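Local coordinates for protein succinate-semialdehyde dehydrogenase (Synechococcus sp., PDB 4ITA) that probably oxidises succinic semialdehyde to succinate with NADP+ as cofactor, as a member of the aldehyde dehydrogenase family, at residues 39-44 with 50-55; 134-139 with 165-170; 140-145 with 151-156. All coordinates share one frame; numbering follows the deposited sequence.

The three contacts run from the rim of the cofactor-binding half of the fold into its interior. Interaction 1 is only partly buried, with its centre about 25 Å from the centre of the chain, and joins two aromatic side chains and a threonine between consecutive helices. Interactions 2 and 3 are buried, their centres about 10 Å apart, and share helix 137-149: one packs Phe136 and Val139 on helix 162-175, the other sets Phe142 against strand 152-156. All three are apolar across the interface; polar chemistry lies beside them, modest in interaction 1 but directed at NADPH through Arg141 and Lys156 in interaction 3. Tyr41 of interaction 1 also packs on Asn151 and Val152.

Interaction 1: 39-44 with 50-55; sequences QAYRRT and RQWLEN. With EDO (1,2-ethanediol), chain S.
Tyr41 and Trp52 meet edge to edge where helix 24-41 gives way, through a short turn, to helix 46-62, two consecutive helices at the margin of the aldehyde dehydrogenase fold. Tyr41 CE1 lies 3.8 Å from Trp52 CZ3, each atom near the plane of the other ring, so the two rings touch by their rims and do not stack. The methyl Thr44 CG2 comes to the same corner of the indole, 4.3 Å from Trp52 CZ3. Tyr41 has CG anti to the backbone N (chi1 -172°), which carries the ring across to the second helix although its CB does not point there. The phenol reaches further and hydrogen-bonds with the carbonyl of Leu147, tying the pair to helix 137-149. Outside the two segments, Phe177 meets Trp52 edge-to-face and Pro178 packs against it.

The turn that sets Thr44 in place is a type I beta turn from Tyr41 to Thr44. Its carbonyl Tyr41 O is gripped twice by Thr44, through the backbone N at 3.0 Å and through the hydroxyl. This double hold fixes the threonine side chain with its methyl toward the indole and its oxygen over the rim of the phenol, Thr44 OG1 standing 3.8 Å above one face of the Tyr41 ring while it lies 2.7 Å from Tyr41 O, in the carbonyl plane.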
loop_
_atom_site.group_PDB
_atom_site.type_symbol
_atom_site.label_atom_id
_atom_site.label_comp_id
_atom_site.label_asym_id
_atom_site.label_seq_id
_atom_site.Cartn_x
_atom_site.Cartn_y
_atom_site.Cartn_z
ATOM N N GLN A 39 16.865 13.670 9.528
ATOM C CA GLN A 39 17.597 13.089 10.646
ATOM C C GLN A 39 17.354 13.859 11.939
ATOM O O GLN A 39 17.278 13.265 13.017
ATOM C CB GLN A 39 19.088 12.973 10.325
ATOM C CG GLN A 39 19.382 11.788 9.432
ATOM C CD GLN A 39 18.791 10.499 9.991
ATOM O OE1 GLN A 39 18.907 10.207 11.185
ATOM N NE2 GLN A 39 18.138 9.731 9.129
ATOM N N ALA A 40 17.170 15.172 11.826
ATOM C CA ALA A 40 16.842 15.985 12.989
ATOM C C ALA A 40 15.336 16.024 13.238
ATOM O O ALA A 40 14.891 15.970 14.380
ATOM C CB ALA A 40 17.386 17.393 12.827
ATOM N N TYR A 41 14.556 16.101 12.163
ATOM C CA TYR A 41 13.116 16.291 12.277
ATOM C C TYR A 41 12.429 15.089 12.917
ATOM O O TYR A 41 11.469 15.242 13.676
ATOM C CB TYR A 41 12.502 16.632 10.915
ATOM C CG TYR A 41 11.049 17.036 10.993
ATOM C CD1 TYR A 41 10.669 18.213 11.633
ATOM C CD2 TYR A 41 10.059 16.249 10.428
ATOM C CE1 TYR A 41 9.345 18.594 11.710
ATOM C CE2 TYR A 41 8.720 16.624 10.495
ATOM C CZ TYR A 41 8.371 17.792 11.153
ATOM O OH TYR A 41 7.054 18.178 11.230
ATOM N N ARG A 42 12.939 13.894 12.636
ATOM C CA ARG A 42 12.377 12.676 13.206
ATOM C C ARG A 42 12.518 12.674 14.734
ATOM O O ARG A 42 11.813 11.934 15.415
ATOM C CB ARG A 42 13.030 11.430 12.579
ATOM C CG ARG A 42 14.445 11.159 13.099
ATOM C CD ARG A 42 15.292 10.253 12.204
ATOM N NE ARG A 42 14.731 8.925 11.990
ATOM C CZ ARG A 42 15.412 7.911 11.463
ATOM N NH1 ARG A 42 16.688 8.077 11.124
ATOM N NH2 ARG A 42 14.828 6.734 11.281
ATOM N N ARG A 43 13.412 13.502 15.264
ATOM C CA ARG A 43 13.637 13.587 16.709
ATOM C C ARG A 43 12.833 14.693 17.384
ATOM O O ARG A 43 12.857 14.811 18.611
ATOM C CB ARG A 43 15.127 13.785 17.012
ATOM C CG ARG A 43 15.998 12.595 16.625
ATOM C CD ARG A 43 17.489 12.902 16.732
ATOM N NE ARG A 43 17.943 13.056 18.113
ATOM C CZ ARG A 43 18.220 12.044 18.932
ATOM N NH1 ARG A 43 18.077 10.790 18.519
ATOM N NH2 ARG A 43 18.632 12.285 20.170
ATOM N N THR A 44 12.129 15.515 16.604
ATOM C CA THR A 44 11.301 16.568 17.195
ATOM C C THR A 44 10.121 15.985 17.951
ATOM O O THR A 44 9.655 14.886 17.660
ATOM C CB THR A 44 10.754 17.571 16.156
ATOM O OG1 THR A 44 9.962 16.885 15.168
ATOM C CG2 THR A 44 11.887 18.338 15.489
ATOM N N ARG A 50 3.169 20.085 16.160
ATOM C CA ARG A 50 1.829 20.625 16.341
ATOM C C ARG A 50 1.817 22.146 16.292
ATOM O O ARG A 50 0.940 22.748 15.677
ATOM C CB ARG A 50 1.272 20.143 17.683
ATOM C CG ARG A 50 -0.114 20.648 18.005
ATOM C CD ARG A 50 -0.620 20.091 19.331
ATOM N NE ARG A 50 -0.661 18.627 19.327
ATOM C CZ ARG A 50 0.152 17.847 20.039
ATOM N NH1 ARG A 50 0.042 16.531 19.954
ATOM N NH2 ARG A 50 1.072 18.382 20.836
ATOM N N GLN A 51 2.792 22.768 16.944
ATOM C CA GLN A 51 2.918 24.223 16.907
ATOM C C GLN A 51 3.087 24.727 15.476
ATOM O O GLN A 51 2.403 25.658 15.039
ATOM C CB GLN A 51 4.116 24.667 17.744
ATOM C CG GLN A 51 4.386 26.152 17.627
ATOM C CD GLN A 51 5.771 26.544 18.109
ATOM O OE1 GLN A 51 6.523 25.721 18.643
ATOM N NE2 GLN A 51 6.115 27.814 17.927
ATOM N N TRP A 52 3.990 24.103 14.733
ATOM C CA TRP A 52 4.251 24.545 13.370
ATOM C C TRP A 52 3.028 24.302 12.482
ATOM O O TRP A 52 2.663 25.159 11.672
ATOM C CB TRP A 52 5.527 23.887 12.836
ATOM C CG TRP A 52 6.742 24.240 13.668
ATOM C CD1 TRP A 52 6.998 25.439 14.287
ATOM C CD2 TRP A 52 7.845 23.382 13.998
ATOM N NE1 TRP A 52 8.193 25.375 14.970
ATOM C CE2 TRP A 52 8.731 24.125 14.807
ATOM C CE3 TRP A 52 8.165 22.053 13.690
ATOM C CZ2 TRP A 52 9.912 23.581 15.317
ATOM C CZ3 TRP A 52 9.344 21.516 14.192
ATOM C CH2 TRP A 52 10.202 22.279 14.994
ATOM N N LEU A 53 2.350 23.169 12.673
ATOM C CA LEU A 53 1.145 22.877 11.899
ATOM C C LEU A 53 0.025 23.868 12.198
ATOM O O LEU A 53 -0.669 24.331 11.292
ATOM C CB LEU A 53 0.660 21.459 12.178
ATOM C CG LEU A 53 0.801 20.417 11.080
ATOM C CD1 LEU A 53 0.004 19.179 11.458
ATOM C CD2 LEU A 53 0.341 20.974 9.739
ATOM N N GLU A 54 -0.142 24.204 13.473
ATOM C CA GLU A 54 -1.163 25.175 13.858
ATOM C C GLU A 54 -0.814 26.575 13.374
ATOM O O GLU A 54 -1.696 27.346 13.007
ATOM C CB GLU A 54 -1.432 25.130 15.370
ATOM C CG GLU A 54 -2.134 23.836 15.758
ATOM C CD GLU A 54 -2.439 23.694 17.239
ATOM O OE1 GLU A 54 -1.784 24.368 18.061
ATOM O OE2 GLU A 54 -3.340 22.889 17.571
ATOM N N ASN A 55 0.476 26.896 13.345
ATOM C CA ASN A 55 0.911 28.159 12.766
ATOM C C ASN A 55 0.559 28.233 11.281
ATOM O O ASN A 55 0.122 29.274 10.795
ATOM C CB ASN A 55 2.417 28.372 12.939
ATOM C CG ASN A 55 2.800 28.807 14.330
ATOM O OD1 ASN A 55 1.955 29.109 15.171
ATOM N ND2 ASN A 55 4.101 28.852 14.577
HETATM C C1 EDO S . 9.336 10.504 14.825
HETATM O O1 EDO S . 10.379 9.557 15.117
HETATM C C2 EDO S . 8.045 10.233 15.594
HETATM O O2 EDO S . 6.889 10.409 14.755
#

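Interaction 2: 134-139 with 165-170; sequences FPFWQV and ALAVEA. With EDO (1,2-ethanediol), chain R.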
loop_
_atom_site.group_PDB
_atom_site.type_symbol
_atom_site.label_atom_id
_atom_site.label_comp_id
_atom_site.label_asym_id
_atom_site.label_seq_id
_atom_site.Cartn_x
_atom_site.Cartn_y
_atom_site.Cartn_z
ATOM N N PHE A 134 -6.967 21.251 -7.233
ATOM C CA PHE A 134 -7.103 21.781 -5.878
ATOM C C PHE A 134 -5.685 22.016 -5.400
ATOM O O PHE A 134 -5.134 21.223 -4.633
ATOM C CB PHE A 134 -7.852 20.812 -4.956
ATOM C CG PHE A 134 -9.302 20.631 -5.320
ATOM C CD1 PHE A 134 -9.708 19.566 -6.109
ATOM C CD2 PHE A 134 -10.257 21.529 -4.873
ATOM C CE1 PHE A 134 -11.051 19.399 -6.447
ATOM C CE2 PHE A 134 -11.604 21.368 -5.207
ATOM C CZ PHE A 134 -11.994 20.302 -5.997
ATOM N N PRO A 135 -5.074 23.105 -5.880
ATOM C CA PRO A 135 -3.621 23.264 -5.770
ATOM C C PRO A 135 -3.115 23.519 -4.353
ATOM O O PRO A 135 -1.919 23.343 -4.116
ATOM C CB PRO A 135 -3.330 24.453 -6.692
ATOM C CG PRO A 135 -4.599 25.259 -6.664
ATOM C CD PRO A 135 -5.716 24.251 -6.552
ATOM N N PHE A 136 -3.992 23.930 -3.435
ATOM C CA PHE A 136 -3.631 24.034 -2.018
ATOM C C PHE A 136 -4.117 22.816 -1.239
ATOM O O PHE A 136 -3.334 22.157 -0.552
ATOM C CB PHE A 136 -4.220 25.308 -1.390
ATOM C CG PHE A 136 -3.332 26.522 -1.501
ATOM C CD1 PHE A 136 -2.918 26.988 -2.743
ATOM C CD2 PHE A 136 -2.940 27.218 -0.366
ATOM C CE1 PHE A 136 -2.113 28.117 -2.847
ATOM C CE2 PHE A 136 -2.138 28.347 -0.461
ATOM C CZ PHE A 136 -1.721 28.793 -1.702
ATOM N N TRP A 137 -5.408 22.517 -1.346
ATOM C CA TRP A 137 -6.018 21.461 -0.546
ATOM C C TRP A 137 -5.347 20.104 -0.716
ATOM O O TRP A 137 -5.072 19.434 0.266
ATOM C CB TRP A 137 -7.530 21.374 -0.827
ATOM C CG TRP A 137 -8.164 20.061 -0.467
ATOM C CD1 TRP A 137 -8.667 19.131 -1.333
ATOM C CD2 TRP A 137 -8.362 19.535 0.847
ATOM N NE1 TRP A 137 -9.162 18.058 -0.635
ATOM C CE2 TRP A 137 -8.988 18.280 0.707
ATOM C CE3 TRP A 137 -8.076 20.004 2.134
ATOM C CZ2 TRP A 137 -9.329 17.487 1.804
ATOM C CZ3 TRP A 137 -8.413 19.213 3.224
ATOM C CH2 TRP A 137 -9.027 17.969 3.050
ATOM N N GLN A 138 -5.070 19.686 -1.944
ATOM C CA GLN A 138 -4.479 18.359 -2.105
ATOM C C GLN A 138 -3.080 18.294 -1.510
ATOM O O GLN A 138 -2.652 17.244 -1.017
ATOM C CB GLN A 138 -4.430 17.939 -3.568
ATOM C CG GLN A 138 -5.722 18.122 -4.338
ATOM C CD GLN A 138 -6.669 16.976 -4.136
ATOM O OE1 GLN A 138 -6.357 16.035 -3.417
ATOM N NE2 GLN A 138 -7.830 17.030 -4.781
ATOM N N VAL A 139 -2.360 19.408 -1.558
ATOM C CA VAL A 139 -1.040 19.462 -0.946
ATOM C C VAL A 139 -1.142 19.339 0.574
ATOM O O VAL A 139 -0.460 18.509 1.180
ATOM C CB VAL A 139 -0.269 20.736 -1.339
ATOM C CG1 VAL A 139 1.059 20.799 -0.596
ATOM C CG2 VAL A 139 -0.040 20.781 -2.857
ATOM N N ALA A 165 2.529 26.332 -5.715
ATOM C CA ALA A 165 3.527 25.430 -5.159
ATOM C C ALA A 165 4.547 26.181 -4.287
ATOM O O ALA A 165 4.887 25.739 -3.185
ATOM C CB ALA A 165 4.206 24.666 -6.271
ATOM N N LEU A 166 5.020 27.327 -4.768
ATOM C CA LEU A 166 5.953 28.137 -3.987
ATOM C C LEU A 166 5.282 28.715 -2.741
ATOM O O LEU A 166 5.893 28.795 -1.678
ATOM C CB LEU A 166 6.545 29.247 -4.847
ATOM C CG LEU A 166 7.428 28.745 -5.986
ATOM C CD1 LEU A 166 7.727 29.869 -6.969
ATOM C CD2 LEU A 166 8.713 28.131 -5.443
ATOM N N ALA A 167 4.018 29.102 -2.866
ATOM C CA ALA A 167 3.282 29.644 -1.724
ATOM C C ALA A 167 3.138 28.631 -0.594
ATOM O O ALA A 167 3.261 28.989 0.579
ATOM C CB ALA A 167 1.917 30.172 -2.158
ATOM N N VAL A 168 2.877 27.370 -0.927
ATOM C CA VAL A 168 2.744 26.353 0.113
ATOM C C VAL A 168 4.057 26.196 0.882
ATOM O O VAL A 168 4.056 26.156 2.119
ATOM C CB VAL A 168 2.276 25.001 -0.451
ATOM C CG1 VAL A 168 2.394 23.911 0.603
ATOM C CG2 VAL A 168 0.844 25.114 -0.968
ATOM N N GLU A 169 5.178 26.145 0.165
ATOM C CA GLU A 169 6.467 26.092 0.851
ATOM C C GLU A 169 6.680 27.320 1.733
ATOM O O GLU A 169 7.136 27.194 2.863
ATOM C CB GLU A 169 7.639 25.926 -0.130
ATOM C CG GLU A 169 8.975 25.868 0.613
ATOM C CD GLU A 169 10.214 25.736 -0.252
ATOM O OE1 GLU A 169 10.252 24.905 -1.171
ATOM O OE2 GLU A 169 11.205 26.443 0.029
ATOM N N ALA A 170 6.334 28.501 1.222
ATOM C CA ALA A 170 6.512 29.736 1.986
ATOM C C ALA A 170 5.654 29.753 3.251
ATOM O O ALA A 170 6.085 30.243 4.293
ATOM C CB ALA A 170 6.212 30.944 1.120
HETATM C C1 EDO R . -11.995 17.515 -3.527
HETATM O O1 EDO R . -12.488 17.408 -2.189
HETATM C C2 EDO R . -11.241 16.241 -3.882
HETATM O O2 EDO R . -10.084 16.110 -3.041
#
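Val168 is the bump of this contact, and its two methyls enter the hollow between Phe136 and Val139. One of them, CG2, sits squarely over the Phe136 ring in a CH-pi contact, 4.3 Å from the centroid and only 5° off the ring normal. The other, CG1, is anti to its own backbone N (chi1 170°), a rotation that turns it to Val139; there Val168 CG1 and Val139 CG1 lie 3.6 Å apart, the two valines passing alongside each other in opposite directions. Ala167 adds a smaller knob one residue earlier: its CB is 3.9 Å from Phe136 CZ, approaching the far end of the ring obliquely. The flat phenyl thus spans both small side chains of helix 162-175, and no hydrogen bond crosses the interface.

Beside the contact, Trp137 NE1 donates to O2 of a 1,2-ethanediol, probably from the crystallisation liquor, at 3.2 Å, and Gln138 touches NADPH. Glu85 of helix 79-103 accepts from the backbone N of Phe136 and of Trp137. Met71 of helix 64-75 packs on Phe136, and Ile70 on Ala167, while on the sheet side Glu169 OE1 takes the backbone N of Thr184 in strand 182-185.

Interaction 3: 140-145 with 151-156; sequences FRFAAP and NVAVLK. With NDP (NADPH dihydro-nicotinamide-adenine-dinucleotide phosphate), chain C; EDO (1,2-ethanediol), chain F.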
loop_
_atom_site.group_PDB
_atom_site.type_symbol
_atom_site.label_atom_id
_atom_site.label_comp_id
_atom_site.label_asym_id
_atom_site.label_seq_id
_atom_site.Cartn_x
_atom_site.Cartn_y
_atom_site.Cartn_z
ATOM N N PHE A 140 -2.002 20.135 1.201
ATOM C CA PHE A 140 -2.140 20.054 2.646
ATOM C C PHE A 140 -2.742 18.735 3.112
ATOM O O PHE A 140 -2.403 18.252 4.193
ATOM C CB PHE A 140 -2.874 21.277 3.197
ATOM C CG PHE A 140 -2.015 22.509 3.211
ATOM C CD1 PHE A 140 -1.054 22.685 4.199
ATOM C CD2 PHE A 140 -2.130 23.469 2.217
ATOM C CE1 PHE A 140 -0.238 23.804 4.210
ATOM C CE2 PHE A 140 -1.318 24.592 2.217
ATOM C CZ PHE A 140 -0.371 24.764 3.224
ATOM N N ARG A 141 -3.582 18.126 2.281
ATOM C CA ARG A 141 -4.133 16.805 2.566
ATOM C C ARG A 141 -3.030 15.773 2.837
ATOM O O ARG A 141 -3.149 14.967 3.767
ATOM C CB ARG A 141 -5.039 16.340 1.416
ATOM C CG ARG A 141 -5.658 14.973 1.627
ATOM C CD ARG A 141 -6.645 14.625 0.515
ATOM N NE ARG A 141 -5.979 14.296 -0.741
ATOM C CZ ARG A 141 -6.598 13.776 -1.798
ATOM N NH1 ARG A 141 -7.904 13.546 -1.758
ATOM N NH2 ARG A 141 -5.915 13.504 -2.904
ATOM N N PHE A 142 -1.967 15.777 2.033
ATOM C CA PHE A 142 -0.876 14.841 2.300
ATOM C C PHE A 142 0.151 15.441 3.264
ATOM O O PHE A 142 0.744 14.722 4.070
ATOM C CB PHE A 142 -0.195 14.344 1.005
ATOM C CG PHE A 142 0.953 15.198 0.570
ATOM C CD1 PHE A 142 2.221 15.011 1.100
ATOM C CD2 PHE A 142 0.759 16.210 -0.350
ATOM C CE1 PHE A 142 3.275 15.827 0.726
ATOM C CE2 PHE A 142 1.806 17.031 -0.736
ATOM C CZ PHE A 142 3.062 16.847 -0.188
ATOM N N ALA A 143 0.373 16.750 3.186
ATOM C CA ALA A 143 1.481 17.350 3.929
ATOM C C ALA A 143 1.241 17.416 5.430
ATOM O O ALA A 143 2.152 17.169 6.217
ATOM C CB ALA A 143 1.833 18.734 3.386
ATOM N N ALA A 144 0.018 17.745 5.840
ATOM C CA ALA A 144 -0.287 17.818 7.267
ATOM C C ALA A 144 0.022 16.502 8.015
ATOM O O ALA A 144 0.762 16.527 8.993
ATOM C CB ALA A 144 -1.732 18.300 7.502
ATOM N N PRO A 145 -0.502 15.348 7.549
ATOM C CA PRO A 145 -0.139 14.121 8.273
ATOM C C PRO A 145 1.324 13.726 8.105
ATOM O O PRO A 145 1.907 13.192 9.054
ATOM C CB PRO A 145 -1.074 13.058 7.671
ATOM C CG PRO A 145 -1.455 13.592 6.331
ATOM C CD PRO A 145 -1.502 15.087 6.495
ATOM N N ASN A 151 7.800 12.576 8.918
ATOM C CA ASN A 151 8.376 12.479 7.581
ATOM C C ASN A 151 8.802 13.860 7.095
ATOM O O ASN A 151 8.374 14.885 7.633
ATOM C CB ASN A 151 7.345 11.928 6.590
ATOM C CG ASN A 151 7.118 10.427 6.716
ATOM O OD1 ASN A 151 8.032 9.659 7.014
ATOM N ND2 ASN A 151 5.890 9.999 6.448
ATOM N N VAL A 152 9.655 13.889 6.076
ATOM C CA VAL A 152 9.851 15.119 5.319
ATOM C C VAL A 152 9.308 14.886 3.910
ATOM O O VAL A 152 9.070 13.737 3.506
ATOM C CB VAL A 152 11.317 15.595 5.299
ATOM C CG1 VAL A 152 11.816 15.803 6.718
ATOM C CG2 VAL A 152 12.205 14.614 4.542
ATOM N N ALA A 153 9.075 15.966 3.171
ATOM C CA ALA A 153 8.411 15.834 1.888
ATOM C C ALA A 153 9.024 16.698 0.813
ATOM O O ALA A 153 9.474 17.817 1.067
ATOM C CB ALA A 153 6.937 16.159 2.029
ATOM N N VAL A 154 9.041 16.157 -0.397
ATOM C CA VAL A 154 9.339 16.938 -1.589
ATOM C C VAL A 154 8.106 16.899 -2.476
ATOM O O VAL A 154 7.517 15.837 -2.689
ATOM C CB VAL A 154 10.625 16.461 -2.326
ATOM C CG1 VAL A 154 11.853 16.722 -1.458
ATOM C CG2 VAL A 154 10.538 14.973 -2.706
ATOM N N LEU A 155 7.708 18.069 -2.958
ATOM C CA LEU A 155 6.501 18.220 -3.763
ATOM C C LEU A 155 6.841 18.516 -5.213
ATOM O O LEU A 155 7.547 19.484 -5.498
ATOM C CB LEU A 155 5.664 19.377 -3.227
ATOM C CG LEU A 155 4.526 19.887 -4.116
ATOM C CD1 LEU A 155 3.415 18.858 -4.292
ATOM C CD2 LEU A 155 3.969 21.206 -3.575
ATOM N N LYS A 156 6.336 17.691 -6.123
ATOM C CA LYS A 156 6.307 18.035 -7.537
ATOM C C LYS A 156 4.864 18.381 -7.860
ATOM O O LYS A 156 3.997 17.507 -7.967
ATOM C CB LYS A 156 6.820 16.884 -8.413
ATOM C CG LYS A 156 6.845 17.201 -9.911
ATOM C CD LYS A 156 5.621 16.662 -10.671
ATOM C CE LYS A 156 5.684 16.992 -12.170
ATOM N NZ LYS A 156 5.460 18.444 -12.460
HETATM P PA NDP C . -2.108 14.775 -14.714
HETATM O O1A NDP C . -2.010 13.333 -14.305
HETATM O O2A NDP C . -1.831 15.169 -16.138
HETATM O O5B NDP C . -1.120 15.628 -13.788
HETATM C C5B NDP C . -1.093 15.481 -12.363
HETATM C C4B NDP C . 0.334 15.599 -11.835
HETATM O O4B NDP C . 1.103 14.500 -12.334
HETATM C C3B NDP C . 1.061 16.849 -12.316
HETATM O O3B NDP C . 2.003 17.248 -11.311
HETATM C C2B NDP C . 1.812 16.351 -13.536
HETATM O O2B NDP C . 2.963 17.123 -13.852
HETATM C C1B NDP C . 2.244 15.001 -13.034
HETATM N N9A NDP C . 2.544 14.010 -14.078
HETATM C C8A NDP C . 1.917 13.814 -15.255
HETATM N N7A NDP C . 2.477 12.772 -15.913
HETATM C C5A NDP C . 3.456 12.282 -15.136
HETATM C C6A NDP C . 4.446 11.196 -15.210
HETATM N N6A NDP C . 4.483 10.392 -16.292
HETATM N N1A NDP C . 5.287 11.046 -14.170
HETATM C C2A NDP C . 5.252 11.836 -13.088
HETATM N N3A NDP C . 4.385 12.850 -12.951
HETATM C C4A NDP C . 3.490 13.101 -13.928
HETATM O O3 NDP C . -3.594 15.208 -14.218
HETATM P PN NDP C . -4.705 16.247 -14.790
HETATM O O1N NDP C . -4.804 16.186 -16.298
HETATM O O2N NDP C . -4.487 17.560 -14.089
HETATM O O5D NDP C . -6.051 15.590 -14.200
HETATM C C5D NDP C . -6.280 15.549 -12.798
HETATM C C4D NDP C . -6.694 14.147 -12.389
HETATM O O4D NDP C . -6.535 13.989 -10.971
HETATM C C3D NDP C . -8.152 13.850 -12.680
HETATM O O3D NDP C . -8.289 12.528 -13.213
HETATM C C2D NDP C . -8.773 13.996 -11.305
HETATM O O2D NDP C . -10.010 13.287 -11.234
HETATM C C1D NDP C . -7.707 13.384 -10.419
HETATM N N1N NDP C . -7.920 13.787 -9.022
HETATM C C2N NDP C . -7.874 12.873 -8.038
HETATM C C3N NDP C . -8.514 13.123 -6.825
HETATM C C7N NDP C . -8.458 12.142 -5.692
HETATM O O7N NDP C . -8.215 12.567 -4.565
HETATM N N7N NDP C . -8.676 10.850 -5.925
HETATM C C4N NDP C . -9.301 14.394 -6.611
HETATM C C5N NDP C . -8.836 15.421 -7.535
HETATM C C6N NDP C . -8.165 15.075 -8.705
HETATM P P2B NDP C . 2.952 18.205 -15.040
HETATM O O1X NDP C . 4.359 18.727 -14.999
HETATM O O2X NDP C . 2.640 17.452 -16.311
HETATM O O3X NDP C . 1.936 19.256 -14.710
HETATM C C1 EDO F . 2.292 10.485 6.828
HETATM O O1 EDO F . 3.044 10.678 5.611
HETATM C C2 EDO F . 2.103 9.006 7.128
HETATM O O2 EDO F . 1.148 8.511 6.178
#
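Phe142 of helix 137-149 meets Ala153 and Leu155 of strand 152-156 through CE1 and CE2 of its ring. Ala153 CB lies in the ring plane, 3.9 Å from Phe142 CE1, so the methyl abuts an edge; Leu155 CD1 approaches obliquely, 4.3 Å from Phe142 CE2. One face of the ring is covered by the methyl of its neighbour Ala143, over the ring centre. Ala128 of strand 115-129 and Phe182 of strand 182-185 also pack against the phenyl, wedging it between helix and sheet.

This is the second half of a beta-alpha-beta unit, strand 115-129, helix 137-149 and strand 152-156, in the Rossmann-like cofactor domain. Both segments reach NADPH. Arg141 offers NH1 and NH2 side by side, each 3.0 Å from the carboxamide oxygen O7N of NADPH, which lies in the guanidinium plane. At the end of the strand Lys156, its chain bent at chi2 (-98°) and chi4, brings NZ to 2.8 Å from the 2'-phosphate oxygen O1X of NADPH. A leucine at Lys156 would probably leave that phosphate without this charged partner and Ile187 O without this donor. Asn151 ND2, at the other end, donates to the backbone O of Phe447.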